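Local structure of ABC transporter substrate binding protein (Ribose) (Agrobacterium vitis S4, 4WT7) at residues Pro115-Asp120 against Ser126-Thr131; Gln144-Ile149 against Lys179-Val184; Ile169-Leu174 against Gln188-Asp193; Glu255-Val260 against Ala268-Gln273. The protein probably serves as the periplasmic solute-binding component of an ABC sugar importer, and holds D-allitol in the cleft between its two lobes. All coordinates share one frame; numbering follows the deposited sequence.

Three of the four contacts meet the same D-allitol. Contact 1 belongs to one lobe, and contacts 2, 3 and 4 to the other. D120 of contact 1, R170 of contact 3 and Q273 of contact 4 converge on ligand atom OAB, D120 at a doubtfully short distance, although the centres of contacts 1 and 4 are about 26 Å apart; the nearest atoms of contact 1 come within about 5 Å of each of contacts 3 and 4. Contacts 3 and 4 touch where R170 NH2 packs 3.2 Å from Q273 NE2. Contact 2 lies away from the sugar, its centre about 33 Å from that of contact 1, yet Q144 and D148 pack on A269 and A268 of contact 4.

Contact 1 of 4, residues Pro115-Asp120 against Ser126-Thr131; sequences PVLTID and SLNNST. With X9X (D-allitol), chain C.
S126 OG is gripped twice: it donates to T118 OG1 (3.0 Å) and accepts from N128 N in an ST turn. T118 OG1 also bonds to V121 O. CG of N129 is anti to its backbone N (chi1 178°), which carries the amide across T118 at a slant, with OD1 bonded to V121 N and ND2 to E298.

Between the backbones, S130 N donates to T118 O over 2.9 Å, T118 N gives an almost straight bond to N128 O (176°), and D120 N bonds to S130 O. This exchange is that of neighbouring parallel strands, whose axes run 4.5 Å apart at 13°. L127 N meets V116 O at 2.8 Å. A water lies 2.9 Å from T118 O and also against N128 OD1 and S130 OG, side-chain atoms that bond respectively to N285 and Q281 of helix 275-290; N128 ND2 bonds to S299 OG and P296 O.

At the C-terminal end the D120 carboxylate splits its work. Its OD1 takes the proton of T131 OG1 at 2.8 Å, nearly along its own C-O direction, and OD2 accepts from D-allitol. The modelled 2.4 Å between D120 OD2 and allitol OAB is very short and its exact value doubtful.

Strand 116-119 pairs along its other edge with strand 91-95, completing its place in the parallel sheet of this lobe. L117 and I119 pack under helix 275-290, whereas V116 and L127 lie against helix 99-111.

Contact 2 of 4, residues Gln144-Ile149 against Lys179-Val184; sequences QLVSDI and KYFPKV
V146 lays its CG1 methyl over one face of the F181 ring, 3.9 Å from the ring centroid and 17° off the normal, a CH-pi contact. The methyl sits toward the CG side of the ring, with V146 CG1 3.7 Å from F181 CG itself. Two torsions make this fit: V146 holds CG1 anti to its backbone N (chi1 164°), and F181 chi2 of 91° turns the ring plane square to the CA-CB-CG plane, presenting a face to V146 CG1. The other V146 methyl, CG2, meets V184 CG2 at 4.2 Å. From just past the helix end, I149 CD1 reaches V184 CG1 at 4.1 Å.

The two partners of the loop are set by a type I turn from F181 to V184, closed by V184 N to F181 O at 2.9 Å. I178 of helix 165-178 fills in beside V146 and V184. The turn closes the beta-alpha-beta crossover from strand 153-158 through helix 165-178 to edge strand 184-186, and the end of helix 134-148 is packed beside it, as in the alpha/beta lobes of periplasmic binding proteins.

Contact 3 of 4, residues Ile169-Leu174 against Gln188-Asp193; sequences IRYDQL and QPELRD. With X9X (D-allitol), chain C.
Y171 OH donates to E190 OE2 across a contact made by these two side chains alone. The modelled length from Y171 OH to E190 OE2, 2.4 Å, is very short, and its exact value is doubtful. The carboxylate oxygen arrives at the hydroxyl edge of the ring, close to the ring plane, while the carboxylate as a whole is turned 80° to the ring. Reach comes from both partners: Y171 swings CG anti to its backbone N (chi1 175°), and E190 runs extended beyond CG to meet it from the opposite direction. One residue before Y171 in helix 165-178, R170 turns to the ligand. Its NH1 gives a bond of 3.0 Å to OAD of D-allitol, in the guanidinium plane, and NH2 one of 3.1 Å to OAB, both at 161°.

A second shell steadies both groups. N159 ND2 bonds to E190 OE1, which fixes the carboxylate through its other oxygen, and W223 of strand 221-224 packs on Y171. N134 OD1 takes R170 NE and A225 O takes NH1, holding the extended arginine in place. Further out, D193 bonds to W226 NE1 and to G160 N, so the loop also positions an indole of the sugar pocket. The arginine's fork of two N-H groups on neighbouring hydroxyls is consistent with the arginine-lined sugar sites of related ribose-type binding proteins, in the cleft between the lobes.

Contact 4 of 4, residues Glu255-Val260 against Ala268-Gln273; sequences EVLQLV and AADVAQ. With X9X (D-allitol), chain C.
D270 and three residues of helix 254-260, V256, L257 and V260, make most of the contact, almost wholly by van der Waals packing. The CA-CB bond of D270 points toward the helix, and with CG anti to the backbone N (chi1 -176°) OD2 ends beside V256 CG1; the side chain crosses each of the three at about a right angle. V256 CG1 comes within 3.3 Å of D270 OD2, while L257 CD2 lies 3.9 Å from D270 OD2 and also meets CB. One turn further on, V260 CG2 touches D270 CB at 4.1 Å, and the backbones close in until V260 CA and A268 CA are 5.6 Å apart. Helix 311-318 also touches L257 (T315, L318) and V260 (V311), and helix 227-240 packs on V256.

Strand 246-249, helix 254-260 and strand 267-272 form a beta-alpha-beta unit, in which the helix runs back over the sheet, the axis of segment 255-260 lying 8.2 Å from that of strand 268-272 and at 144° to it. V271 points to the other side of the sheet, onto I137 and L141 of helix 134-148.

Polar bonds lead out of the contact. D270 OD1 accepts from G252 N, and OD2 lies close to the carboxylate of D227, a buried pairing of like charges that might favour a shared proton. Past the strand, Q273 NE2 donates to OAB of D-allitol at 2.9 Å, nearly straight at 170°, and also bonds to D251 OD1. Q273 OE1 takes S132 OG, which keeps the amide oriented where the chain crosses between the lobes.

Contact 1 of 4, residues Pro115-Asp120 against Ser126-Thr131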
# COMPACT_ATOMS: atom_id res chain seq x y z
N PRO A 115 -14.29 19.32 4.41
CA PRO A 115 -14.04 18.03 5.03
C PRO A 115 -13.04 17.20 4.18
O PRO A 115 -13.21 17.05 2.95
CB PRO A 115 -15.41 17.36 5.00
CG PRO A 115 -16.36 18.44 4.92
CD PRO A 115 -15.72 19.52 4.12
N VAL A 116 -12.03 16.65 4.86
CA VAL A 116 -11.02 15.82 4.22
C VAL A 116 -11.07 14.44 4.82
O VAL A 116 -11.09 14.29 6.03
CB VAL A 116 -9.62 16.42 4.47
CG1 VAL A 116 -8.52 15.42 4.09
CG2 VAL A 116 -9.51 17.71 3.71
N LEU A 117 -11.17 13.43 3.95
CA LEU A 117 -10.92 12.04 4.34
C LEU A 117 -9.76 11.48 3.54
O LEU A 117 -9.39 12.01 2.50
CB LEU A 117 -12.16 11.16 4.11
CG LEU A 117 -13.30 11.38 5.10
CD1 LEU A 117 -14.01 12.74 4.82
CD2 LEU A 117 -14.29 10.21 5.09
N THR A 118 -9.16 10.41 4.03
CA THR A 118 -8.06 9.81 3.29
C THR A 118 -8.15 8.28 3.17
O THR A 118 -8.91 7.62 3.86
CB THR A 118 -6.72 10.16 3.94
OG1 THR A 118 -6.77 9.80 5.32
CG2 THR A 118 -6.40 11.65 3.83
N ILE A 119 -7.35 7.75 2.25
CA ILE A 119 -7.03 6.33 2.19
C ILE A 119 -5.51 6.20 2.26
O ILE A 119 -4.79 6.79 1.45
CB ILE A 119 -7.60 5.68 0.91
CG1 ILE A 119 -9.13 5.85 0.91
CG2 ILE A 119 -7.18 4.20 0.82
CD1 ILE A 119 -9.76 5.67 -0.41
N ASP A 120 -5.05 5.44 3.24
CA ASP A 120 -3.63 5.24 3.48
C ASP A 120 -2.88 6.55 3.69
O ASP A 120 -1.78 6.74 3.16
CB ASP A 120 -2.99 4.45 2.33
CG ASP A 120 -3.25 2.99 2.41
OD1 ASP A 120 -3.69 2.52 3.48
OD2 ASP A 120 -2.97 2.30 1.39
N SER A 126 -6.92 14.84 8.38
CA SER A 126 -7.96 13.98 7.88
C SER A 126 -8.95 13.69 8.98
O SER A 126 -8.53 13.46 10.10
CB SER A 126 -7.34 12.68 7.39
OG SER A 126 -8.35 11.82 6.89
N LEU A 127 -10.25 13.67 8.66
CA LEU A 127 -11.31 13.25 9.59
C LEU A 127 -11.41 11.74 9.70
O LEU A 127 -11.93 11.20 10.68
CB LEU A 127 -12.66 13.76 9.10
CG LEU A 127 -12.70 15.29 9.25
CD1 LEU A 127 -13.80 15.92 8.42
CD2 LEU A 127 -12.85 15.59 10.71
N ASN A 128 -10.92 11.04 8.69
CA ASN A 128 -11.01 9.61 8.72
C ASN A 128 -10.10 8.98 7.67
O ASN A 128 -10.12 9.38 6.51
CB ASN A 128 -12.48 9.22 8.50
CG ASN A 128 -12.67 7.74 8.24
OD1 ASN A 128 -12.83 7.31 7.09
ND2 ASN A 128 -12.62 6.96 9.29
N ASN A 129 -9.28 8.05 8.13
CA ASN A 129 -8.28 7.38 7.28
C ASN A 129 -8.74 5.94 7.14
O ASN A 129 -8.82 5.20 8.15
CB ASN A 129 -6.87 7.46 7.94
CG ASN A 129 -5.79 6.74 7.13
OD1 ASN A 129 -5.94 6.50 5.91
ND2 ASN A 129 -4.72 6.34 7.82
N SER A 130 -9.16 5.58 5.92
CA SER A 130 -9.45 4.20 5.56
C SER A 130 -8.15 3.50 5.17
O SER A 130 -7.45 3.94 4.28
CB SER A 130 -10.45 4.11 4.40
OG SER A 130 -11.71 4.66 4.74
N THR A 131 -7.85 2.40 5.86
CA THR A 131 -6.54 1.81 5.76
C THR A 131 -6.65 0.42 6.34
O THR A 131 -7.54 0.17 7.16
CB THR A 131 -5.50 2.67 6.54
OG1 THR A 131 -4.18 2.22 6.27
CG2 THR A 131 -5.72 2.60 8.06
OAA X9X C . 2.97 3.87 -1.62
CAG X9X C . 3.22 2.71 -2.32
CAI X9X C . 2.32 1.54 -2.09
OAC X9X C . 2.52 0.96 -0.82
CAK X9X C . 0.89 1.88 -2.38
OAE X9X C . 0.89 2.41 -3.65
CAL X9X C . 0.00 0.64 -2.44
OAF X9X C . 0.48 -0.28 -3.36
CAJ X9X C . -0.34 -0.03 -1.13
OAD X9X C . 0.65 -0.88 -0.66
CAH X9X C . -0.80 0.89 -0.02
OAB X9X C . -1.69 0.32 0.91
O HOH W 1 -11.79 7.31 4.40

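Contact 2 of 4, residues Gln144-Ile149 against Lys179-Val184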
# COMPACT_ATOMS: atom_id res chain seq x y z
N GLN A 144 6.09 -14.26 9.67
CA GLN A 144 6.13 -15.28 8.64
C GLN A 144 7.55 -15.37 8.10
O GLN A 144 8.11 -16.45 7.94
CB GLN A 144 5.15 -14.95 7.52
CG GLN A 144 5.19 -15.97 6.37
CD GLN A 144 4.24 -17.11 6.60
OE1 GLN A 144 3.04 -16.88 6.75
NE2 GLN A 144 4.74 -18.33 6.66
N LEU A 145 8.13 -14.21 7.81
CA LEU A 145 9.47 -14.13 7.26
C LEU A 145 10.45 -14.84 8.21
O LEU A 145 11.19 -15.73 7.79
CB LEU A 145 9.88 -12.66 6.99
CG LEU A 145 11.27 -12.46 6.33
CD1 LEU A 145 11.39 -11.13 5.61
CD2 LEU A 145 12.37 -12.53 7.36
N VAL A 146 10.42 -14.46 9.49
CA VAL A 146 11.33 -15.00 10.50
C VAL A 146 11.18 -16.53 10.64
O VAL A 146 12.16 -17.30 10.51
CB VAL A 146 11.14 -14.29 11.87
CG1 VAL A 146 11.79 -15.08 13.01
CG2 VAL A 146 11.72 -12.87 11.81
N SER A 147 9.95 -16.97 10.89
CA SER A 147 9.67 -18.41 10.90
C SER A 147 10.25 -19.09 9.64
O SER A 147 11.01 -20.05 9.73
CB SER A 147 8.17 -18.66 11.08
OG SER A 147 7.79 -20.00 10.78
N ASP A 148 9.97 -18.53 8.47
CA ASP A 148 10.39 -19.11 7.20
C ASP A 148 11.90 -19.30 7.08
O ASP A 148 12.38 -20.25 6.41
CB ASP A 148 9.95 -18.23 6.04
CG ASP A 148 8.51 -18.47 5.58
OD1 ASP A 148 7.77 -19.29 6.17
OD2 ASP A 148 8.11 -17.80 4.61
N ILE A 149 12.67 -18.38 7.64
CA ILE A 149 14.12 -18.44 7.49
C ILE A 149 14.80 -19.03 8.73
O ILE A 149 16.02 -18.96 8.86
CB ILE A 149 14.79 -17.07 7.15
CG1 ILE A 149 14.72 -16.09 8.32
CG2 ILE A 149 14.21 -16.47 5.87
CD1 ILE A 149 15.61 -14.89 8.10
N LYS A 179 13.98 -7.26 15.85
CA LYS A 179 14.65 -6.90 17.09
C LYS A 179 14.72 -8.06 18.13
O LYS A 179 15.69 -8.18 18.87
CB LYS A 179 13.96 -5.68 17.69
CG LYS A 179 14.58 -5.21 18.93
CD LYS A 179 14.20 -3.79 19.25
CE LYS A 179 13.29 -3.73 20.43
NZ LYS A 179 13.25 -2.36 21.06
N TYR A 180 13.69 -8.91 18.16
CA TYR A 180 13.59 -10.01 19.12
C TYR A 180 14.00 -11.38 18.54
O TYR A 180 13.73 -12.42 19.16
CB TYR A 180 12.17 -10.06 19.69
CG TYR A 180 11.87 -8.81 20.45
CD1 TYR A 180 12.22 -8.69 21.78
CD2 TYR A 180 11.31 -7.70 19.81
CE1 TYR A 180 11.98 -7.52 22.47
CE2 TYR A 180 11.08 -6.51 20.50
CZ TYR A 180 11.44 -6.43 21.83
OH TYR A 180 11.24 -5.26 22.53
N PHE A 181 14.61 -11.34 17.36
CA PHE A 181 15.23 -12.47 16.68
C PHE A 181 16.54 -11.94 16.05
O PHE A 181 16.63 -11.74 14.85
CB PHE A 181 14.32 -13.04 15.61
CG PHE A 181 13.02 -13.53 16.16
CD1 PHE A 181 11.94 -12.68 16.24
CD2 PHE A 181 12.90 -14.82 16.64
CE1 PHE A 181 10.77 -13.11 16.78
CE2 PHE A 181 11.74 -15.25 17.16
CZ PHE A 181 10.65 -14.39 17.23
N PRO A 182 17.53 -11.67 16.90
CA PRO A 182 18.71 -10.87 16.53
C PRO A 182 19.72 -11.57 15.61
O PRO A 182 20.69 -10.93 15.23
CB PRO A 182 19.34 -10.55 17.88
CG PRO A 182 18.94 -11.70 18.75
CD PRO A 182 17.58 -12.12 18.30
N LYS A 183 19.50 -12.83 15.24
CA LYS A 183 20.29 -13.47 14.19
C LYS A 183 19.73 -13.12 12.81
O LYS A 183 20.29 -13.51 11.78
CB LYS A 183 20.30 -14.98 14.36
CG LYS A 183 20.85 -15.44 15.68
CD LYS A 183 21.29 -16.87 15.63
CE LYS A 183 21.25 -17.48 17.00
NZ LYS A 183 21.58 -18.93 16.94
N VAL A 184 18.60 -12.41 12.79
CA VAL A 184 18.03 -11.85 11.57
C VAL A 184 18.53 -10.42 11.38
O VAL A 184 18.39 -9.56 12.27
CB VAL A 184 16.49 -11.82 11.61
CG1 VAL A 184 15.95 -11.41 10.28
CG2 VAL A 184 15.94 -13.21 11.99

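Contact 3 of 4, residues Ile169-Leu174 against Gln188-Asp193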
# COMPACT_ATOMS: atom_id res chain seq x y z
N ILE A 169 4.56 2.07 8.59
CA ILE A 169 4.13 1.17 9.66
C ILE A 169 4.63 -0.25 9.38
O ILE A 169 5.08 -0.96 10.29
CB ILE A 169 2.59 1.20 9.84
CG1 ILE A 169 2.13 2.63 10.21
CG2 ILE A 169 2.10 0.17 10.89
CD1 ILE A 169 0.54 2.76 10.16
N ARG A 170 4.54 -0.68 8.12
CA ARG A 170 4.96 -2.03 7.79
C ARG A 170 6.45 -2.19 8.07
O ARG A 170 6.87 -3.19 8.63
CB ARG A 170 4.64 -2.37 6.32
CG ARG A 170 3.14 -2.58 6.03
CD ARG A 170 2.79 -2.36 4.58
NE ARG A 170 1.37 -2.04 4.42
CZ ARG A 170 0.81 -1.62 3.29
NH1 ARG A 170 1.51 -1.48 2.17
NH2 ARG A 170 -0.45 -1.32 3.28
N TYR A 171 7.24 -1.17 7.71
CA TYR A 171 8.67 -1.24 7.94
C TYR A 171 8.96 -1.26 9.44
O TYR A 171 9.72 -2.13 9.92
CB TYR A 171 9.40 -0.09 7.25
CG TYR A 171 10.86 -0.09 7.59
CD1 TYR A 171 11.74 -1.01 7.02
CD2 TYR A 171 11.36 0.81 8.51
CE1 TYR A 171 13.08 -1.00 7.34
CE2 TYR A 171 12.72 0.82 8.83
CZ TYR A 171 13.57 -0.08 8.23
OH TYR A 171 14.92 -0.06 8.58
N ASP A 172 8.35 -0.35 10.18
CA ASP A 172 8.52 -0.31 11.63
C ASP A 172 8.24 -1.66 12.29
O ASP A 172 8.92 -2.09 13.23
CB ASP A 172 7.62 0.77 12.25
CG ASP A 172 8.13 2.16 12.00
OD1 ASP A 172 9.27 2.31 11.50
OD2 ASP A 172 7.41 3.13 12.29
N GLN A 173 7.23 -2.35 11.78
CA GLN A 173 6.89 -3.63 12.37
C GLN A 173 7.92 -4.70 12.05
O GLN A 173 8.19 -5.57 12.88
CB GLN A 173 5.50 -4.04 11.93
CG GLN A 173 4.43 -3.13 12.50
CD GLN A 173 4.41 -3.17 14.04
OE1 GLN A 173 5.07 -2.38 14.72
NE2 GLN A 173 3.67 -4.13 14.57
N LEU A 174 8.50 -4.65 10.85
CA LEU A 174 9.57 -5.56 10.49
C LEU A 174 10.71 -5.31 11.46
O LEU A 174 11.28 -6.23 12.06
CB LEU A 174 10.02 -5.29 9.07
CG LEU A 174 11.28 -6.06 8.66
CD1 LEU A 174 10.93 -7.54 8.48
CD2 LEU A 174 11.84 -5.45 7.41
N GLN A 188 22.87 -3.99 4.80
CA GLN A 188 23.09 -2.55 4.78
C GLN A 188 23.53 -2.05 3.42
O GLN A 188 24.33 -2.69 2.71
CB GLN A 188 24.00 -2.08 5.92
CG GLN A 188 23.29 -2.16 7.25
CD GLN A 188 21.95 -1.44 7.23
OE1 GLN A 188 21.88 -0.23 6.95
NE2 GLN A 188 20.87 -2.18 7.48
N PRO A 189 23.13 -0.80 3.16
CA PRO A 189 22.30 -0.04 2.25
C PRO A 189 20.97 -0.79 2.07
O PRO A 189 20.95 -1.80 1.39
CB PRO A 189 23.15 0.01 0.96
CG PRO A 189 24.53 -0.48 1.37
CD PRO A 189 24.51 -0.42 2.89
N GLU A 190 19.91 -0.35 2.74
CA GLU A 190 18.56 -0.77 2.39
C GLU A 190 18.40 -0.29 0.96
O GLU A 190 19.05 0.66 0.55
CB GLU A 190 17.50 -0.11 3.32
CG GLU A 190 17.51 -0.68 4.73
CD GLU A 190 16.45 -0.14 5.68
OE1 GLU A 190 15.77 0.88 5.38
OE2 GLU A 190 16.29 -0.76 6.75
N LEU A 191 17.54 -0.96 0.19
CA LEU A 191 17.30 -0.52 -1.17
C LEU A 191 16.13 0.44 -1.22
O LEU A 191 15.26 0.42 -0.35
CB LEU A 191 17.00 -1.72 -2.07
CG LEU A 191 18.08 -2.79 -2.07
CD1 LEU A 191 17.73 -3.94 -3.01
CD2 LEU A 191 19.46 -2.19 -2.42
N ARG A 192 16.09 1.27 -2.24
CA ARG A 192 14.97 2.16 -2.42
C ARG A 192 14.19 1.77 -3.66
O ARG A 192 14.68 1.93 -4.78
CB ARG A 192 15.45 3.61 -2.41
CG ARG A 192 15.82 4.11 -0.97
CD ARG A 192 16.47 5.49 -1.03
NE ARG A 192 17.66 5.42 -1.87
CZ ARG A 192 18.24 6.46 -2.46
NH1 ARG A 192 17.76 7.69 -2.30
NH2 ARG A 192 19.32 6.24 -3.21
N ASP A 193 13.00 1.20 -3.45
CA ASP A 193 12.12 0.85 -4.55
C ASP A 193 11.61 2.13 -5.12
O ASP A 193 11.66 3.19 -4.46
CB ASP A 193 10.94 -0.09 -4.15
CG ASP A 193 10.40 0.16 -2.73
OD1 ASP A 193 11.19 0.51 -1.83
OD2 ASP A 193 9.17 -0.05 -2.51
OAA X9X C . 2.97 3.87 -1.62
CAG X9X C . 3.22 2.71 -2.32
CAI X9X C . 2.32 1.54 -2.09
OAC X9X C . 2.52 0.96 -0.82
CAK X9X C . 0.89 1.88 -2.38
OAE X9X C . 0.89 2.41 -3.65
CAL X9X C . 0.00 0.64 -2.44
OAF X9X C . 0.48 -0.28 -3.36
CAJ X9X C . -0.34 -0.03 -1.13
OAD X9X C . 0.65 -0.88 -0.66
CAH X9X C . -0.80 0.89 -0.02
OAB X9X C . -1.69 0.32 0.91

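Contact 4 of 4, residues Glu255-Val260 against Ala268-Gln273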
# COMPACT_ATOMS: atom_id res chain seq x y z
N GLU A 255 -1.11 -10.78 -10.06
CA GLU A 255 0.10 -11.28 -10.68
C GLU A 255 1.10 -11.83 -9.65
O GLU A 255 1.86 -12.73 -9.95
CB GLU A 255 0.71 -10.22 -11.59
CG GLU A 255 1.07 -8.89 -10.87
CD GLU A 255 -0.05 -7.78 -10.87
OE1 GLU A 255 -1.28 -8.08 -10.69
OE2 GLU A 255 0.34 -6.59 -11.04
N VAL A 256 1.08 -11.31 -8.42
CA VAL A 256 2.03 -11.78 -7.39
C VAL A 256 1.48 -12.94 -6.57
O VAL A 256 2.22 -13.87 -6.24
CB VAL A 256 2.44 -10.64 -6.41
CG1 VAL A 256 3.38 -11.15 -5.34
CG2 VAL A 256 3.09 -9.53 -7.19
N LEU A 257 0.19 -12.90 -6.26
CA LEU A 257 -0.50 -14.02 -5.62
C LEU A 257 -0.29 -15.32 -6.39
O LEU A 257 -0.08 -16.37 -5.80
CB LEU A 257 -1.99 -13.74 -5.51
CG LEU A 257 -2.36 -12.73 -4.44
CD1 LEU A 257 -3.84 -12.71 -4.19
CD2 LEU A 257 -1.61 -13.01 -3.14
N GLN A 258 -0.35 -15.22 -7.71
CA GLN A 258 -0.17 -16.40 -8.55
C GLN A 258 1.28 -16.88 -8.54
O GLN A 258 1.54 -18.04 -8.75
CB GLN A 258 -0.71 -16.18 -9.96
CG GLN A 258 0.07 -15.21 -10.83
CD GLN A 258 -0.76 -14.78 -12.07
OE1 GLN A 258 -1.97 -14.58 -11.95
NE2 GLN A 258 -0.11 -14.68 -13.25
N LEU A 259 2.23 -16.00 -8.20
CA LEU A 259 3.59 -16.44 -7.93
C LEU A 259 3.68 -17.20 -6.59
O LEU A 259 4.30 -18.27 -6.49
CB LEU A 259 4.59 -15.27 -7.94
CG LEU A 259 4.89 -14.55 -9.26
CD1 LEU A 259 5.99 -13.55 -9.06
CD2 LEU A 259 5.29 -15.50 -10.39
N VAL A 260 3.05 -16.64 -5.56
CA VAL A 260 3.00 -17.30 -4.26
C VAL A 260 2.43 -18.72 -4.42
O VAL A 260 2.84 -19.66 -3.73
CB VAL A 260 2.13 -16.48 -3.26
CG1 VAL A 260 1.83 -17.27 -1.99
CG2 VAL A 260 2.80 -15.16 -2.94
N ALA A 268 7.12 -16.05 -1.28
CA ALA A 268 6.77 -16.86 -0.12
C ALA A 268 5.49 -16.42 0.60
O ALA A 268 4.74 -17.24 1.12
CB ALA A 268 7.95 -16.88 0.87
N ALA A 269 5.24 -15.12 0.64
CA ALA A 269 4.10 -14.55 1.34
C ALA A 269 3.77 -13.15 0.82
O ALA A 269 4.66 -12.38 0.45
CB ALA A 269 4.35 -14.51 2.81
N ASP A 270 2.47 -12.85 0.76
CA ASP A 270 1.99 -11.54 0.28
C ASP A 270 0.74 -11.30 1.07
O ASP A 270 -0.20 -12.11 1.00
CB ASP A 270 1.66 -11.62 -1.20
CG ASP A 270 1.25 -10.29 -1.81
OD1 ASP A 270 1.11 -9.27 -1.07
OD2 ASP A 270 1.10 -10.27 -3.06
N VAL A 271 0.71 -10.26 1.88
CA VAL A 271 -0.52 -9.95 2.62
C VAL A 271 -1.50 -9.21 1.70
O VAL A 271 -1.28 -8.06 1.29
CB VAL A 271 -0.24 -9.13 3.90
CG1 VAL A 271 -1.55 -8.91 4.65
CG2 VAL A 271 0.80 -9.84 4.81
N ALA A 272 -2.60 -9.87 1.39
CA ALA A 272 -3.57 -9.28 0.49
C ALA A 272 -4.35 -8.20 1.22
O ALA A 272 -4.80 -8.39 2.37
CB ALA A 272 -4.50 -10.32 -0.05
N GLN A 273 -4.48 -7.09 0.53
CA GLN A 273 -5.38 -6.02 0.92
C GLN A 273 -6.62 -6.03 0.06
O GLN A 273 -6.74 -6.83 -0.88
CB GLN A 273 -4.68 -4.68 0.72
CG GLN A 273 -3.52 -4.50 1.64
CD GLN A 273 -3.13 -3.01 1.79
OE1 GLN A 273 -3.70 -2.30 2.61
NE2 GLN A 273 -2.20 -2.56 0.97
OAA X9X C . 2.97 3.87 -1.62
CAG X9X C . 3.22 2.71 -2.32
CAI X9X C . 2.32 1.54 -2.09
OAC X9X C . 2.52 0.96 -0.82
CAK X9X C . 0.89 1.88 -2.38
OAE X9X C . 0.89 2.41 -3.65
CAL X9X C . 0.00 0.64 -2.44
OAF X9X C . 0.48 -0.28 -3.36
CAJ X9X C . -0.34 -0.03 -1.13
OAD X9X C . 0.65 -0.88 -0.66
CAH X9X C . -0.80 0.89 -0.02
OAB X9X C . -1.69 0.32 0.91